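Local coordinates for putative membrane transport protein (Vibrio parahaemolyticus RIMD 2210633, PDB 3CK6) that probably takes up zinc as a zinc:proton symporter, with a cytoplasmic domain that assembles into a funnel-shaped homopentamer, at residues M4-E9 with R44-D49; E26-Q29 with W33-C36; C36-P41 with H59-E64; R99-Y102 with L107-T110. The protein carries 1 engineered substitution. All coordinates share one frame; numbering follows the deposited sequence.

Contact 1 (M4-E9 with R44-D49). Engineered in segment 44-49: Gly45 (natural residue Ser).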
loop_
_atom_site.group_PDB
_atom_site.type_symbol
_atom_site.label_atom_id
_atom_site.label_comp_id
_atom_site.label_asym_id
_atom_site.label_seq_id
_atom_site.Cartn_x
_atom_site.Cartn_y
_atom_site.Cartn_z
HETATM N N MSE E 4 3.939 -48.707 -7.007
HETATM C CA MSE E 4 5.390 -48.605 -7.247
HETATM C C MSE E 4 5.835 -47.490 -8.211
HETATM O O MSE E 4 7.000 -47.071 -8.169
HETATM C CB MSE E 4 5.968 -49.951 -7.705
HETATM C CG MSE E 4 6.150 -50.997 -6.594
HETATM SE SE MSE E 4 7.194 -50.402 -5.044
HETATM C CE MSE E 4 5.734 -49.915 -3.842
ATOM N N GLY E 5 4.921 -47.019 -9.063
ATOM C CA GLY E 5 5.281 -46.093 -10.142
ATOM C C GLY E 5 5.049 -44.623 -9.835
ATOM O O GLY E 5 4.370 -44.287 -8.865
ATOM N N PHE E 6 5.615 -43.741 -10.660
ATOM C CA PHE E 6 5.403 -42.295 -10.469
ATOM C C PHE E 6 3.992 -41.835 -10.845
ATOM O O PHE E 6 3.472 -40.887 -10.263
ATOM C CB PHE E 6 6.470 -41.432 -11.178
ATOM C CG PHE E 6 6.274 -41.305 -12.666
ATOM C CD1 PHE E 6 6.910 -42.180 -13.544
ATOM C CD2 PHE E 6 5.458 -40.297 -13.187
ATOM C CE1 PHE E 6 6.729 -42.073 -14.929
ATOM C CE2 PHE E 6 5.261 -40.179 -14.563
ATOM C CZ PHE E 6 5.904 -41.076 -15.438
HETATM N N MSE E 7 3.374 -42.500 -11.814
HETATM C CA MSE E 7 2.077 -42.028 -12.306
HETATM C C MSE E 7 0.942 -42.629 -11.499
HETATM O O MSE E 7 0.751 -43.844 -11.487
HETATM C CB MSE E 7 1.886 -42.264 -13.811
HETATM C CG MSE E 7 0.879 -41.238 -14.433
HETATM SE SE MSE E 7 0.541 -41.611 -16.246
HETATM C CE MSE E 7 2.300 -41.225 -16.989
ATOM N N ILE E 8 0.203 -41.763 -10.815
ATOM C CA ILE E 8 -0.936 -42.178 -9.989
ATOM C C ILE E 8 -2.158 -42.517 -10.857
ATOM O O ILE E 8 -2.741 -43.603 -10.743
ATOM C CB ILE E 8 -1.308 -41.070 -8.973
ATOM C CG1 ILE E 8 -0.056 -40.647 -8.189
ATOM C CG2 ILE E 8 -2.441 -41.518 -8.059
ATOM C CD1 ILE E 8 -0.203 -39.350 -7.432
ATOM N N GLU E 9 -2.545 -41.576 -11.701
ATOM C CA GLU E 9 -3.705 -41.761 -12.560
ATOM C C GLU E 9 -3.538 -41.018 -13.868
ATOM O O GLU E 9 -2.802 -40.014 -13.948
ATOM C CB GLU E 9 -4.972 -41.295 -11.839
ATOM C CG GLU E 9 -6.155 -42.186 -12.072
ATOM C CD GLU E 9 -7.132 -42.170 -10.919
ATOM O OE1 GLU E 9 -8.095 -41.383 -10.961
ATOM O OE2 GLU E 9 -6.937 -42.943 -9.967
ATOM N N ARG E 44 11.251 -36.955 -13.225
ATOM C CA ARG E 44 12.100 -36.042 -13.981
ATOM C C ARG E 44 12.432 -36.575 -15.381
ATOM O O ARG E 44 12.412 -35.820 -16.359
ATOM C CB ARG E 44 13.407 -35.733 -13.234
ATOM C CG ARG E 44 14.385 -34.913 -14.071
ATOM C CD ARG E 44 15.649 -34.588 -13.295
ATOM N NE ARG E 44 15.405 -33.641 -12.212
ATOM C CZ ARG E 44 15.400 -32.315 -12.346
ATOM N NH1 ARG E 44 15.189 -31.552 -11.274
ATOM N NH2 ARG E 44 15.604 -31.753 -13.548
ATOM N N GLY E 45 12.767 -37.864 -15.469
ATOM C CA GLY E 45 13.141 -38.473 -16.749
ATOM C C GLY E 45 11.994 -38.421 -17.737
ATOM O O GLY E 45 12.171 -38.061 -18.917
ATOM N N TRP E 46 10.810 -38.780 -17.250
ATOM C CA TRP E 46 9.598 -38.733 -18.051
ATOM C C TRP E 46 9.321 -37.328 -18.588
ATOM O O TRP E 46 9.071 -37.158 -19.784
ATOM C CB TRP E 46 8.426 -39.233 -17.219
ATOM C CG TRP E 46 7.138 -39.315 -17.932
ATOM C CD1 TRP E 46 6.789 -40.202 -18.916
ATOM C CD2 TRP E 46 5.991 -38.495 -17.701
ATOM N NE1 TRP E 46 5.490 -39.966 -19.321
ATOM C CE2 TRP E 46 4.981 -38.923 -18.595
ATOM C CE3 TRP E 46 5.722 -37.428 -16.832
ATOM C CZ2 TRP E 46 3.717 -38.342 -18.621
ATOM C CZ3 TRP E 46 4.464 -36.839 -16.868
ATOM C CH2 TRP E 46 3.481 -37.295 -17.777
ATOM N N LEU E 47 9.395 -36.332 -17.708
ATOM C CA LEU E 47 9.144 -34.928 -18.092
ATOM C C LEU E 47 10.129 -34.437 -19.162
ATOM O O LEU E 47 9.731 -33.826 -20.166
ATOM C CB LEU E 47 9.189 -34.025 -16.848
ATOM C CG LEU E 47 8.001 -34.168 -15.883
ATOM C CD1 LEU E 47 8.258 -33.441 -14.590
ATOM C CD2 LEU E 47 6.699 -33.669 -16.512
ATOM N N GLU E 48 11.411 -34.736 -18.954
ATOM C CA GLU E 48 12.448 -34.368 -19.919
ATOM C C GLU E 48 12.360 -35.157 -21.229
ATOM O O GLU E 48 12.526 -34.579 -22.308
ATOM C CB GLU E 48 13.843 -34.437 -19.290
ATOM C CG GLU E 48 14.026 -33.328 -18.250
ATOM C CD GLU E 48 15.345 -33.403 -17.483
ATOM O OE1 GLU E 48 15.499 -32.610 -16.528
ATOM O OE2 GLU E 48 16.206 -34.238 -17.818
ATOM N N ASP E 49 12.061 -36.454 -21.143
ATOM C CA ASP E 49 11.812 -37.261 -22.344
ATOM C C ASP E 49 10.694 -36.657 -23.196
ATOM O O ASP E 49 10.717 -36.755 -24.425
ATOM C CB ASP E 49 11.443 -38.705 -21.968
ATOM C CG ASP E 49 12.663 -39.583 -21.651
ATOM O OD1 ASP E 49 13.838 -39.183 -21.883
ATOM O OD2 ASP E 49 12.430 -40.703 -21.154
#
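Phe6 and Met7, where the first strand begins, pack against Trp46 of helix 43-49. This is a helix laid on a mixed beta-sheet, in the alpha/beta part of a CorA-family cytoplasmic domain. The aromatic contact comes first. Phe6 presents the far end of its ring, with CZ over one face of the indole and 3.3 Å from Trp46 CG. Phe6 CE2 lies 3.6 Å from Trp46 CE3. The ring planes meet at 46°, so the pair is oblique. Trp46 CG is anti to the backbone N (chi1 -177°), and this carries the indole out from the helix toward the strand.

The apolar contact of Met7, a selenomethionine, is narrower. Its chain bends at the last torsion (chi3 -67°), and CE comes within 3.6 Å of Trp46 CZ2. All three residues are buried. The polar edge of the indole has its own partner, because NE1 bonds to Glu26 O. Tyr34 also meets the Trp46 ring.

Backbone bonds tie the strand to its neighbour 32-37. Ile8 and Glu9 both face His35 there, a classic beta bulge.

Charged groups lie on the helix before and after Trp46. Arg44 forms salt bridges with Asp58 and, one turn on, with Glu48. In the latter, Glu48 OE1 lies close to the guanidinium plane, 3.1 Å from Arg44 NH2.

Contact 2 (E26-Q29 with W33-C36)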
loop_
_atom_site.group_PDB
_atom_site.type_symbol
_atom_site.label_atom_id
_atom_site.label_comp_id
_atom_site.label_asym_id
_atom_site.label_seq_id
_atom_site.Cartn_x
_atom_site.Cartn_y
_atom_site.Cartn_z
ATOM N N GLU E 26 4.494 -42.971 -20.861
ATOM C CA GLU E 26 4.486 -42.895 -22.324
ATOM C C GLU E 26 4.706 -41.445 -22.789
ATOM O O GLU E 26 5.247 -40.616 -22.042
ATOM C CB GLU E 26 3.186 -43.506 -22.864
ATOM C CG GLU E 26 2.918 -44.942 -22.349
ATOM C CD GLU E 26 1.829 -45.706 -23.119
ATOM O OE1 GLU E 26 0.705 -45.163 -23.296
ATOM O OE2 GLU E 26 2.102 -46.868 -23.528
ATOM N N HIS E 27 4.311 -41.143 -24.018
ATOM C CA HIS E 27 4.361 -39.785 -24.530
ATOM C C HIS E 27 3.054 -39.081 -24.142
ATOM O O HIS E 27 1.973 -39.649 -24.296
ATOM C CB HIS E 27 4.529 -39.836 -26.056
ATOM C CG HIS E 27 4.852 -38.516 -26.686
ATOM N ND1 HIS E 27 4.029 -37.414 -26.577
ATOM C CD2 HIS E 27 5.891 -38.132 -27.469
ATOM C CE1 HIS E 27 4.554 -36.405 -27.252
ATOM N NE2 HIS E 27 5.689 -36.812 -27.795
ATOM N N ILE E 28 3.151 -37.853 -23.630
ATOM C CA ILE E 28 1.954 -37.095 -23.267
ATOM C C ILE E 28 1.116 -36.693 -24.507
ATOM O O ILE E 28 1.645 -36.539 -25.627
ATOM C CB ILE E 28 2.256 -35.874 -22.341
ATOM C CG1 ILE E 28 2.863 -34.719 -23.124
ATOM C CG2 ILE E 28 3.169 -36.289 -21.151
ATOM C CD1 ILE E 28 2.762 -33.390 -22.404
ATOM N N GLN E 29 -0.194 -36.559 -24.299
ATOM C CA GLN E 29 -1.126 -36.243 -25.375
ATOM C C GLN E 29 -2.035 -35.085 -24.972
ATOM O O GLN E 29 -2.408 -34.969 -23.802
ATOM C CB GLN E 29 -1.984 -37.463 -25.736
ATOM C CG GLN E 29 -1.231 -38.783 -25.929
ATOM C CD GLN E 29 -0.317 -38.797 -27.145
ATOM O OE1 GLN E 29 0.602 -39.616 -27.224
ATOM N NE2 GLN E 29 -0.540 -37.889 -28.078
ATOM N N TRP E 33 -4.992 -35.814 -18.732
ATOM C CA TRP E 33 -4.554 -35.430 -17.398
ATOM C C TRP E 33 -3.686 -36.548 -16.818
ATOM O O TRP E 33 -4.066 -37.717 -16.854
ATOM C CB TRP E 33 -5.749 -35.164 -16.487
ATOM C CG TRP E 33 -5.390 -34.885 -15.051
ATOM C CD1 TRP E 33 -4.332 -34.130 -14.585
ATOM C CD2 TRP E 33 -6.104 -35.334 -13.892
ATOM N NE1 TRP E 33 -4.361 -34.090 -13.204
ATOM C CE2 TRP E 33 -5.439 -34.808 -12.760
ATOM C CE3 TRP E 33 -7.269 -36.106 -13.701
ATOM C CZ2 TRP E 33 -5.870 -35.064 -11.440
ATOM C CZ3 TRP E 33 -7.707 -36.351 -12.374
ATOM C CH2 TRP E 33 -7.009 -35.823 -11.272
ATOM N N TYR E 34 -2.510 -36.171 -16.334
ATOM C CA TYR E 34 -1.562 -37.074 -15.708
ATOM C C TYR E 34 -1.374 -36.587 -14.269
ATOM O O TYR E 34 -0.894 -35.475 -14.043
ATOM C CB TYR E 34 -0.224 -37.044 -16.453
ATOM C CG TYR E 34 -0.366 -37.319 -17.939
ATOM C CD1 TYR E 34 -0.247 -38.623 -18.440
ATOM C CD2 TYR E 34 -0.668 -36.294 -18.836
ATOM C CE1 TYR E 34 -0.413 -38.896 -19.799
ATOM C CE2 TYR E 34 -0.842 -36.563 -20.194
ATOM C CZ TYR E 34 -0.696 -37.864 -20.666
ATOM O OH TYR E 34 -0.887 -38.121 -22.018
ATOM N N HIS E 35 -1.769 -37.402 -13.297
ATOM C CA HIS E 35 -1.558 -37.064 -11.893
ATOM C C HIS E 35 -0.380 -37.899 -11.397
ATOM O O HIS E 35 -0.406 -39.128 -11.541
ATOM C CB HIS E 35 -2.814 -37.391 -11.084
ATOM C CG HIS E 35 -2.787 -36.856 -9.692
ATOM N ND1 HIS E 35 -2.521 -35.536 -9.413
ATOM C CD2 HIS E 35 -3.032 -37.457 -8.502
ATOM C CE1 HIS E 35 -2.578 -35.350 -8.104
ATOM N NE2 HIS E 35 -2.889 -36.498 -7.530
ATOM N N CYS E 36 0.648 -37.241 -10.850
ATOM C CA CYS E 36 1.947 -37.892 -10.569
ATOM C C CYS E 36 2.511 -37.661 -9.161
ATOM O O CYS E 36 2.195 -36.666 -8.512
ATOM C CB CYS E 36 3.011 -37.439 -11.565
ATOM S SG CYS E 36 2.478 -37.551 -13.289
HETATM O O HOH W 1 -0.302 -40.438 -22.901
#
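Gln29 N donates to Tyr34 OH across 2.9 Å, arriving at the ring edge with a bent N-H...O angle of 140°. A water lies in the ring plane as a second neighbour of the hydroxyl, but its 2.5 Å from Tyr34 OH is short enough to be doubtful. The same water donates to His27 O at 2.8 Å. The buried ring thus brings its hydroxyl to the backbone of a loop that has no regular structure.

Ile28 supplies the apolar part. Its CG2 lies over one face of the Tyr34 ring, toward the rim, and its CB is 3.8 Å from Tyr34 CE2. Tyr34 CG is anti to the carbonyl carbon (chi1 -54°), which directs the ring toward the loop. The bond from Gln29 N holds the hydroxyl end in place, while Ile28 over one face and the stacked ring of His10 limit how the ring can turn.

The loop is also braced from within. His27 ND1 donates to Ile28 O at 2.7 Å, in the carbonyl plane and on a lone pair. Asn50 takes hold of the loop as well, through Ile28 N and Glu26 O.

The strand that carries Tyr34 lies between strands 7-12 and 106-111. The arrangement is a tyrosine projecting from an inner strand of a mixed sheet to hold the loop that leads into that strand.

Contact 3 (C36-P41 with H59-E64)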
loop_
_atom_site.group_PDB
_atom_site.type_symbol
_atom_site.label_atom_id
_atom_site.label_comp_id
_atom_site.label_asym_id
_atom_site.label_seq_id
_atom_site.Cartn_x
_atom_site.Cartn_y
_atom_site.Cartn_z
ATOM N N CYS E 36 0.648 -37.241 -10.850
ATOM C CA CYS E 36 1.947 -37.892 -10.569
ATOM C C CYS E 36 2.511 -37.661 -9.161
ATOM O O CYS E 36 2.195 -36.666 -8.512
ATOM C CB CYS E 36 3.011 -37.439 -11.565
ATOM S SG CYS E 36 2.478 -37.551 -13.289
ATOM N N GLU E 37 3.358 -38.602 -8.731
ATOM C CA GLU E 37 4.153 -38.480 -7.510
ATOM C C GLU E 37 5.384 -37.607 -7.777
ATOM O O GLU E 37 6.255 -37.967 -8.557
ATOM C CB GLU E 37 4.581 -39.863 -6.995
ATOM C CG GLU E 37 3.424 -40.810 -6.623
ATOM C CD GLU E 37 2.812 -40.541 -5.247
ATOM O OE1 GLU E 37 2.936 -39.401 -4.741
ATOM O OE2 GLU E 37 2.203 -41.478 -4.672
ATOM N N ARG E 38 5.435 -36.447 -7.137
ATOM C CA ARG E 38 6.518 -35.504 -7.364
ATOM C C ARG E 38 7.886 -36.033 -6.906
ATOM O O ARG E 38 8.910 -35.684 -7.502
ATOM C CB ARG E 38 6.197 -34.166 -6.693
ATOM C CG ARG E 38 7.253 -33.085 -6.856
ATOM C CD ARG E 38 6.664 -31.692 -6.654
ATOM N NE ARG E 38 6.333 -31.450 -5.246
ATOM C CZ ARG E 38 5.094 -31.292 -4.782
ATOM N NH1 ARG E 38 4.920 -31.081 -3.483
ATOM N NH2 ARG E 38 4.035 -31.352 -5.608
ATOM N N LEU E 39 7.902 -36.884 -5.879
ATOM C CA LEU E 39 9.160 -37.373 -5.294
ATOM C C LEU E 39 9.686 -38.682 -5.861
ATOM O O LEU E 39 10.716 -39.180 -5.429
ATOM C CB LEU E 39 9.054 -37.469 -3.759
ATOM C CG LEU E 39 8.835 -36.144 -3.024
ATOM C CD1 LEU E 39 8.768 -36.363 -1.514
ATOM C CD2 LEU E 39 9.913 -35.111 -3.371
ATOM N N HIS E 40 8.999 -39.235 -6.844
ATOM C CA HIS E 40 9.418 -40.494 -7.432
ATOM C C HIS E 40 10.632 -40.278 -8.335
ATOM O O HIS E 40 10.605 -39.372 -9.173
ATOM C CB HIS E 40 8.268 -41.090 -8.232
ATOM C CG HIS E 40 8.451 -42.537 -8.556
ATOM N ND1 HIS E 40 9.292 -42.969 -9.558
ATOM C CD2 HIS E 40 7.904 -43.649 -8.011
ATOM C CE1 HIS E 40 9.263 -44.289 -9.611
ATOM N NE2 HIS E 40 8.418 -44.724 -8.692
ATOM N N PRO E 41 11.682 -41.119 -8.187
ATOM C CA PRO E 41 12.909 -41.052 -8.999
ATOM C C PRO E 41 12.683 -40.922 -10.507
ATOM O O PRO E 41 13.516 -40.329 -11.198
ATOM C CB PRO E 41 13.614 -42.396 -8.715
ATOM C CG PRO E 41 12.643 -43.216 -7.898
ATOM C CD PRO E 41 11.756 -42.217 -7.208
ATOM N N HIS E 59 12.147 -26.252 -11.438
ATOM C CA HIS E 59 11.231 -25.444 -10.632
ATOM C C HIS E 59 10.055 -26.269 -10.142
ATOM O O HIS E 59 9.667 -26.172 -8.963
ATOM C CB HIS E 59 10.757 -24.169 -11.340
ATOM C CG HIS E 59 10.346 -23.074 -10.391
ATOM N ND1 HIS E 59 9.060 -22.575 -10.336
ATOM C CD2 HIS E 59 11.052 -22.389 -9.463
ATOM C CE1 HIS E 59 8.995 -21.624 -9.418
ATOM N NE2 HIS E 59 10.193 -21.488 -8.880
ATOM N N LEU E 60 9.518 -27.108 -11.035
ATOM C CA LEU E 60 8.372 -27.977 -10.719
ATOM C C LEU E 60 8.650 -28.955 -9.576
ATOM O O LEU E 60 7.777 -29.217 -8.755
ATOM C CB LEU E 60 7.931 -28.769 -11.954
ATOM C CG LEU E 60 6.567 -29.473 -11.876
ATOM C CD1 LEU E 60 5.414 -28.483 -12.030
ATOM C CD2 LEU E 60 6.460 -30.596 -12.903
ATOM N N LEU E 61 9.858 -29.508 -9.561
ATOM C CA LEU E 61 10.220 -30.553 -8.628
ATOM C C LEU E 61 11.048 -30.031 -7.441
ATOM O O LEU E 61 11.581 -30.826 -6.670
ATOM C CB LEU E 61 10.994 -31.671 -9.359
ATOM C CG LEU E 61 10.340 -32.353 -10.577
ATOM C CD1 LEU E 61 11.255 -33.432 -11.107
ATOM C CD2 LEU E 61 8.959 -32.921 -10.248
ATOM N N ALA E 62 11.182 -28.711 -7.310
ATOM C CA ALA E 62 12.073 -28.117 -6.304
ATOM C C ALA E 62 11.622 -28.488 -4.891
ATOM O O ALA E 62 10.443 -28.760 -4.669
ATOM C CB ALA E 62 12.105 -26.593 -6.467
ATOM N N ASP E 63 12.546 -28.496 -3.935
ATOM C CA ASP E 63 12.171 -28.697 -2.535
ATOM C C ASP E 63 11.180 -27.624 -2.064
ATOM O O ASP E 63 10.104 -27.951 -1.536
ATOM C CB ASP E 63 13.411 -28.715 -1.634
ATOM C CG ASP E 63 13.087 -29.119 -0.197
ATOM O OD1 ASP E 63 12.002 -29.716 0.031
ATOM O OD2 ASP E 63 13.917 -28.844 0.716
ATOM N N GLU E 64 11.531 -26.355 -2.267
ATOM C CA GLU E 64 10.728 -25.238 -1.764
ATOM C C GLU E 64 9.862 -24.679 -2.884
ATOM O O GLU E 64 10.205 -24.815 -4.066
ATOM C CB GLU E 64 11.625 -24.122 -1.224
ATOM C CG GLU E 64 12.770 -24.559 -0.253
ATOM C CD GLU E 64 12.403 -24.480 1.229
ATOM O OE1 GLU E 64 13.340 -24.392 2.073
ATOM O OE2 GLU E 64 11.195 -24.504 1.567
#
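Arg38 lies along the end of helix 54-60 and touches Leu60 and Leu61. The contact is largely one of aliphatic carbon. Arg38 CG is 3.8 Å from Leu61 CD2, and the two side chains run antiparallel alongside one another. The same Leu61 CD2 is 3.9 Å from Arg38 O. Arg38 leaves its backbone with CG anti to N (chi1 -180°), which lays the methylenes toward the helix end. The chain then bends at chi3 (71°) and turns the guanidinium aside.

The polar groups find their partners elsewhere. Arg38 CD comes within 3.4 Å of Leu60 O, but no hydrogen bond joins the two segments. Leu60 O is bound instead by Arg99 NH1, which also takes Ala62 O. Arg38 NH2 reaches Ser97 O and makes a weak bond to Thr110 OG1. The guanidinium is therefore fixed by the sheet, and its methylenes pack on the leucine.

Turns shape both backbones. Glu37 to His40 form a type I beta turn after the strand. Next, His40 ND1 caps Asp42 N, just before helix 43-49. Leu61 is the first residue to leave helical angles after helix 54-60.

The contact sets the end of strand 32-37 beside the end of helix 54-60. Leu61 also packs on Ile43 and Arg44 of helix 43-49, while His59 stacks on Phe214 of the second subunit.

Contact 4 (R99-Y102 with L107-T110)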
loop_
_atom_site.group_PDB
_atom_site.type_symbol
_atom_site.label_atom_id
_atom_site.label_comp_id
_atom_site.label_asym_id
_atom_site.label_seq_id
_atom_site.Cartn_x
_atom_site.Cartn_y
_atom_site.Cartn_z
ATOM N N ARG E 99 1.640 -28.969 -7.741
ATOM C CA ARG E 99 2.315 -28.238 -8.790
ATOM C C ARG E 99 1.871 -28.766 -10.145
ATOM O O ARG E 99 1.988 -29.949 -10.460
ATOM C CB ARG E 99 3.805 -28.271 -8.604
ATOM C CG ARG E 99 4.170 -27.957 -7.135
ATOM C CD ARG E 99 5.583 -27.806 -7.012
ATOM N NE ARG E 99 5.973 -27.761 -5.610
ATOM C CZ ARG E 99 7.200 -28.023 -5.193
ATOM N NH1 ARG E 99 8.130 -28.402 -6.066
ATOM N NH2 ARG E 99 7.477 -27.967 -3.890
ATOM N N ILE E 100 1.342 -27.850 -10.924
ATOM C CA ILE E 100 0.624 -28.210 -12.114
ATOM C C ILE E 100 1.279 -27.562 -13.328
ATOM O O ILE E 100 1.535 -26.351 -13.337
ATOM C CB ILE E 100 -0.859 -27.717 -12.031
ATOM C CG1 ILE E 100 -1.591 -28.351 -10.847
ATOM C CG2 ILE E 100 -1.588 -27.902 -13.401
ATOM C CD1 ILE E 100 -2.991 -27.820 -10.707
ATOM N N LEU E 101 1.506 -28.376 -14.354
ATOM C CA LEU E 101 2.011 -27.919 -15.636
ATOM C C LEU E 101 0.907 -28.067 -16.655
ATOM O O LEU E 101 0.300 -29.129 -16.750
ATOM C CB LEU E 101 3.200 -28.814 -16.043
ATOM C CG LEU E 101 4.328 -28.362 -16.968
ATOM C CD1 LEU E 101 5.084 -27.172 -16.395
ATOM C CD2 LEU E 101 5.306 -29.528 -17.206
ATOM N N TYR E 102 0.622 -27.012 -17.421
ATOM C CA TYR E 102 -0.177 -27.166 -18.654
ATOM C C TYR E 102 0.820 -27.069 -19.804
ATOM O O TYR E 102 1.463 -26.047 -19.986
ATOM C CB TYR E 102 -1.272 -26.102 -18.751
ATOM C CG TYR E 102 -2.164 -26.153 -20.003
ATOM C CD1 TYR E 102 -2.898 -27.302 -20.324
ATOM C CD2 TYR E 102 -2.316 -25.041 -20.814
ATOM C CE1 TYR E 102 -3.721 -27.356 -21.460
ATOM C CE2 TYR E 102 -3.174 -25.069 -21.965
ATOM C CZ TYR E 102 -3.867 -26.237 -22.263
ATOM O OH TYR E 102 -4.695 -26.312 -23.359
ATOM N N LEU E 107 -2.579 -31.601 -19.059
ATOM C CA LEU E 107 -2.478 -31.145 -17.687
ATOM C C LEU E 107 -1.720 -32.188 -16.902
ATOM O O LEU E 107 -2.166 -33.322 -16.821
ATOM C CB LEU E 107 -3.877 -31.003 -17.098
ATOM C CG LEU E 107 -4.366 -29.732 -16.397
ATOM C CD1 LEU E 107 -4.842 -30.062 -14.961
ATOM C CD2 LEU E 107 -3.391 -28.545 -16.458
ATOM N N ILE E 108 -0.578 -31.804 -16.349
ATOM C CA ILE E 108 0.239 -32.673 -15.502
ATOM C C ILE E 108 0.239 -32.062 -14.102
ATOM O O ILE E 108 0.710 -30.939 -13.912
ATOM C CB ILE E 108 1.708 -32.771 -15.989
ATOM C CG1 ILE E 108 1.808 -33.262 -17.441
ATOM C CG2 ILE E 108 2.530 -33.664 -15.075
ATOM C CD1 ILE E 108 3.248 -33.102 -17.996
ATOM N N SER E 109 -0.309 -32.796 -13.141
ATOM C CA SER E 109 -0.282 -32.355 -11.759
ATOM C C SER E 109 0.599 -33.277 -10.937
ATOM O O SER E 109 0.663 -34.488 -11.196
ATOM C CB SER E 109 -1.698 -32.260 -11.172
ATOM O OG SER E 109 -2.338 -33.515 -11.180
ATOM N N THR E 110 1.292 -32.696 -9.951
ATOM C CA THR E 110 2.254 -33.432 -9.143
ATOM C C THR E 110 1.940 -33.191 -7.674
ATOM O O THR E 110 1.498 -32.094 -7.291
ATOM C CB THR E 110 3.746 -33.057 -9.420
ATOM O OG1 THR E 110 4.033 -31.732 -8.931
ATOM C CG2 THR E 110 4.118 -33.178 -10.907
#
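Arg99 and Thr110 cross at a slant, with Arg99 CB 3.5 Å from Thr110 OG1. That hydroxyl sits between the backbone N and the carbonyl carbon (chi1 70°), a torsion that brings it to the Arg99 carbonyl of the neighbouring strand. There it donates to Arg99 O at 3.1 Å. Thr110 N gives the same oxygen a second bond of 2.9 Å. Both donors are tilted from the carbonyl plane. The Arg99 chain runs on, extended, away from Thr110, and its guanidinium goes to the end of helix 54-60.

Leu101 and Ile108 extend together from the sheet, with Leu101 CD2 4.2 Å from Ile108 CD1. They share a sheet face with Arg99 and Thr110, and Ile108 meets Trp46 and Leu47 of helix 43-49 there. Their backbones form a hydrogen-bonded pair, with Leu101 N to Ile108 O at 2.7 Å and Ile108 N to Leu101 O at 2.8 Å.

The two segments are the arms of a beta hairpin in the middle of the mixed sheet. The axes of the two short segments run antiparallel, at 166°. Strand 77-83 flanks one arm and strand 32-37 the other.

On the other face, Leu107 serves two partners with one methyl. Its CD2 is 3.6 Å from Ile100 CG2, in an oblique crossing. The same methyl is 4.0 Å from Tyr102 CB, where the side chains cross at about a right angle. Leu107 and Ile100 also pack on helix 134-161. Tyr102 OH bonds to Glu203. Ser109 has its CB near Ile100 CG1, and its OG bonds to His35 and Trp33.

From the N terminus, contact 1 closes the first loop by bringing helix 43-49 back onto the start of strand 7-12. Contact 2 lies wholly within that loop and closes the short loop between 26-29 and strand 32-37. Contact 3 starts on the same strand, shares Cys36 with contact 2, and ends at 59-64 beyond helix 43-49. It therefore crosses contact 1. Contact 4 comes later in series, as a local hairpin. Sheet bonds join the set: strand 32-37 pairs with 7-12 on one side and 106-111 on the other. Helices 43-49 and 54-60 reach this sheet through contacts 1 and 3, and Ala62 O to Arg99 NH1 links contacts 3 and 4.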